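Protein ShdD (Sedimentibacter hydroxybenzoicus, PDB 7AE5) takes part in the non-oxidative decarboxylation and detoxification of phenolic derivatives under anaerobic conditions, although its precise biochemical role is unknown. Local coordinates at residues 16-20 with 21-25. Sequence-based numbering, arbitrary orientation.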
ATOM      1  N   ASP H  16      33.034  46.029 -29.202  1.00 61.08           N
ATOM      2  CA  ASP H  16      32.409  47.302 -28.890  1.00 61.96           C
ATOM      3  C   ASP H  16      30.980  47.305 -29.421  1.00 60.50           C
ATOM      4  O   ASP H  16      30.599  46.473 -30.247  1.00 59.11           O
ATOM      5  CB  ASP H  16      33.198  48.458 -29.505  1.00 65.19           C
ATOM      6  CG  ASP H  16      34.249  49.010 -28.569  1.00 67.41           C
ATOM      7  OD1 ASP H  16      35.397  48.518 -28.596  1.00 68.50           O
ATOM      8  OD2 ASP H  16      33.929  49.954 -27.817  1.00 68.35           O
ATOM      9  N   SER H  17      30.189  48.252 -28.940  1.00 56.69           N
ATOM     10  CA  SER H  17      28.822  48.377 -29.429  1.00 56.35           C
ATOM     11  C   SER H  17      28.844  48.809 -30.893  1.00 55.59           C
ATOM     12  O   SER H  17      29.532  49.777 -31.236  1.00 57.94           O
ATOM     13  CB  SER H  17      28.035  49.378 -28.588  1.00 59.24           C
ATOM     14  OG  SER H  17      28.725  50.611 -28.484  1.00 61.06           O
ATOM     15  N   PRO H  18      28.132  48.109 -31.782  1.00 49.81           N
ATOM     16  CA  PRO H  18      28.161  48.498 -33.204  1.00 51.08           C
ATOM     17  C   PRO H  18      27.694  49.923 -33.452  1.00 52.85           C
ATOM     18  O   PRO H  18      28.251  50.609 -34.319  1.00 55.13           O
ATOM     19  CB  PRO H  18      27.234  47.469 -33.867  1.00 48.94           C
ATOM     20  CG  PRO H  18      27.237  46.299 -32.940  1.00 46.94           C
ATOM     21  CD  PRO H  18      27.387  46.857 -31.558  1.00 47.51           C
ATOM     22  N   VAL H  19      26.693  50.392 -32.713  1.00 50.23           N
ATOM     23  CA  VAL H  19      26.190  51.757 -32.827  1.00 52.13           C
ATOM     24  C   VAL H  19      26.650  52.542 -31.608  1.00 53.86           C
ATOM     25  O   VAL H  19      26.409  52.126 -30.468  1.00 54.83           O
ATOM     26  CB  VAL H  19      24.657  51.789 -32.950  1.00 50.71           C
ATOM     27  CG1 VAL H  19      24.185  53.199 -33.287  1.00 53.01           C
ATOM     28  CG2 VAL H  19      24.185  50.791 -33.997  1.00 48.91           C
ATOM     29  N   GLY H  20      27.314  53.669 -31.849  1.00 64.91           N
ATOM     30  CA  GLY H  20      27.784  54.539 -30.788  1.00 67.27           C
ATOM     31  C   GLY H  20      28.724  53.856 -29.800  1.00 66.80           C
ATOM     32  O   GLY H  20      29.221  52.750 -30.005  1.00 64.98           O
ATOM     33  N   ASP H  21      28.962  54.569 -28.700  1.00 89.05           N
ATOM     34  CA  ASP H  21      29.762  54.041 -27.602  1.00 89.07           C
ATOM     35  C   ASP H  21      28.860  53.767 -26.406  1.00 90.63           C
ATOM     36  O   ASP H  21      29.075  54.301 -25.313  1.00 92.37           O
ATOM     37  CB  ASP H  21      30.888  55.011 -27.231  1.00 91.98           C
ATOM     38  CG  ASP H  21      31.918  54.385 -26.299  1.00 91.78           C
ATOM     39  OD1 ASP H  21      31.757  54.485 -25.063  1.00 92.01           O
ATOM     40  OD2 ASP H  21      32.887  53.787 -26.809  1.00 91.83           O
ATOM     41  N   ALA H  22      27.832  52.942 -26.608  1.00 65.18           N
ATOM     42  CA  ALA H  22      26.910  52.642 -25.521  1.00 66.93           C
ATOM     43  C   ALA H  22      27.508  51.651 -24.530  1.00 66.26           C
ATOM     44  O   ALA H  22      27.307  51.789 -23.318  1.00 68.07           O
ATOM     45  CB  ALA H  22      25.593  52.104 -26.082  1.00 66.47           C
ATOM     46  N   TRP H  23      28.245  50.654 -25.017  1.00 54.80           N
ATOM     47  CA  TRP H  23      28.741  49.601 -24.140  1.00 53.96           C
ATOM     48  C   TRP H  23      29.854  48.827 -24.830  1.00 51.10           C
ATOM     49  O   TRP H  23      30.131  49.006 -26.019  1.00 49.85           O
ATOM     50  CB  TRP H  23      27.615  48.648 -23.726  1.00 54.23           C
ATOM     51  CG  TRP H  23      26.708  48.257 -24.856  1.00 52.77           C
ATOM     52  CD1 TRP H  23      25.453  48.731 -25.097  1.00 54.14           C
ATOM     53  CD2 TRP H  23      26.981  47.304 -25.894  1.00 49.32           C
ATOM     54  NE1 TRP H  23      24.929  48.140 -26.220  1.00 51.31           N
ATOM     55  CE2 TRP H  23      25.847  47.259 -26.728  1.00 48.34           C
ATOM     56  CE3 TRP H  23      28.074  46.486 -26.199  1.00 47.06           C
ATOM     57  CZ2 TRP H  23      25.773  46.431 -27.845  1.00 44.90           C
ATOM     58  CZ3 TRP H  23      27.998  45.665 -27.308  1.00 44.40           C
ATOM     59  CH2 TRP H  23      26.855  45.643 -28.118  1.00 43.26           C
ATOM     60  N   GLU H  24      30.490  47.958 -24.048  1.00 61.07           N
ATOM     61  CA  GLU H  24      31.435  46.964 -24.529  1.00 58.82           C
ATOM     62  C   GLU H  24      31.070  45.627 -23.899  1.00 58.02           C
ATOM     63  O   GLU H  24      30.327  45.569 -22.917  1.00 59.28           O
ATOM     64  CB  GLU H  24      32.884  47.342 -24.176  1.00 58.88           C
ATOM     65  CG  GLU H  24      33.155  48.846 -24.209  1.00 60.43           C
ATOM     66  CD  GLU H  24      34.622  49.194 -24.417  1.00 61.32           C
ATOM     67  OE1 GLU H  24      35.468  48.676 -23.652  1.00 61.35           O
ATOM     68  OE2 GLU H  24      34.927  50.000 -25.325  1.00 63.55           O
ATOM     69  N   VAL H  25      31.588  44.547 -24.475  1.00 47.79           N
ATOM     70  CA  VAL H  25      31.370  43.202 -23.956  1.00 47.09           C
ATOM     71  C   VAL H  25      32.723  42.577 -23.654  1.00 46.72           C
ATOM     72  O   VAL H  25      33.609  42.558 -24.516  1.00 46.46           O
ATOM     73  CB  VAL H  25      30.570  42.325 -24.934  1.00 45.94           C
ATOM     74  CG1 VAL H  25      30.263  40.981 -24.298  1.00 45.66           C
ATOM     75  CG2 VAL H  25      29.285  43.024 -25.343  1.00 46.12           C
TER
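Ser17 packs its CB over the indole of Trp23, inside the loop that joins antiparallel strands 11-16 and 24-28 into a beta hairpin. Ser17 CB lies 3.5 Å from the centroid of the six-membered ring of Trp23, only 10° off the ring normal, a CH-pi contact for which serine's short side chain is well suited. A chi1 of 52° tucks OG back over its own backbone, flanked by N and C, and turns it from the ring into the loop. There Ser17 OG donates to Gly20 O at 2.7 Å, from above the carbonyl plane, and accepts a weak bond from Ala22 N at 3.1 Å. One hydroxyl thus links the start of the loop to its turn and, weakly, to the returning limb, and glycine suits position 20, where phi is positive (58°) and a CB would clash with Asp21 N. Ser17 N adds a weak bond to Trp23 O, and Pro18 CD rests 3.7 Å from Trp23 CH2. Trp23 also faces the phenolic acid decarboxylase chain, its NE1 hydrogen-bonded to Lys57 O of that chain, and makes a cation-pi contact with Arg36 of its own chain. Were Trp23 an alanine, Ser17 CB and Pro18 would probably lose their aromatic surface, and Lys57 O of the partner chain the indole N-H. At the loop's base, Asp16 OD2 comes within 2.7 Å of Glu24 OE2, the carboxylates nearly perpendicular; a shared proton is possible, and Lys13, salt-bridged to Asp16 OD1, would offset some charge.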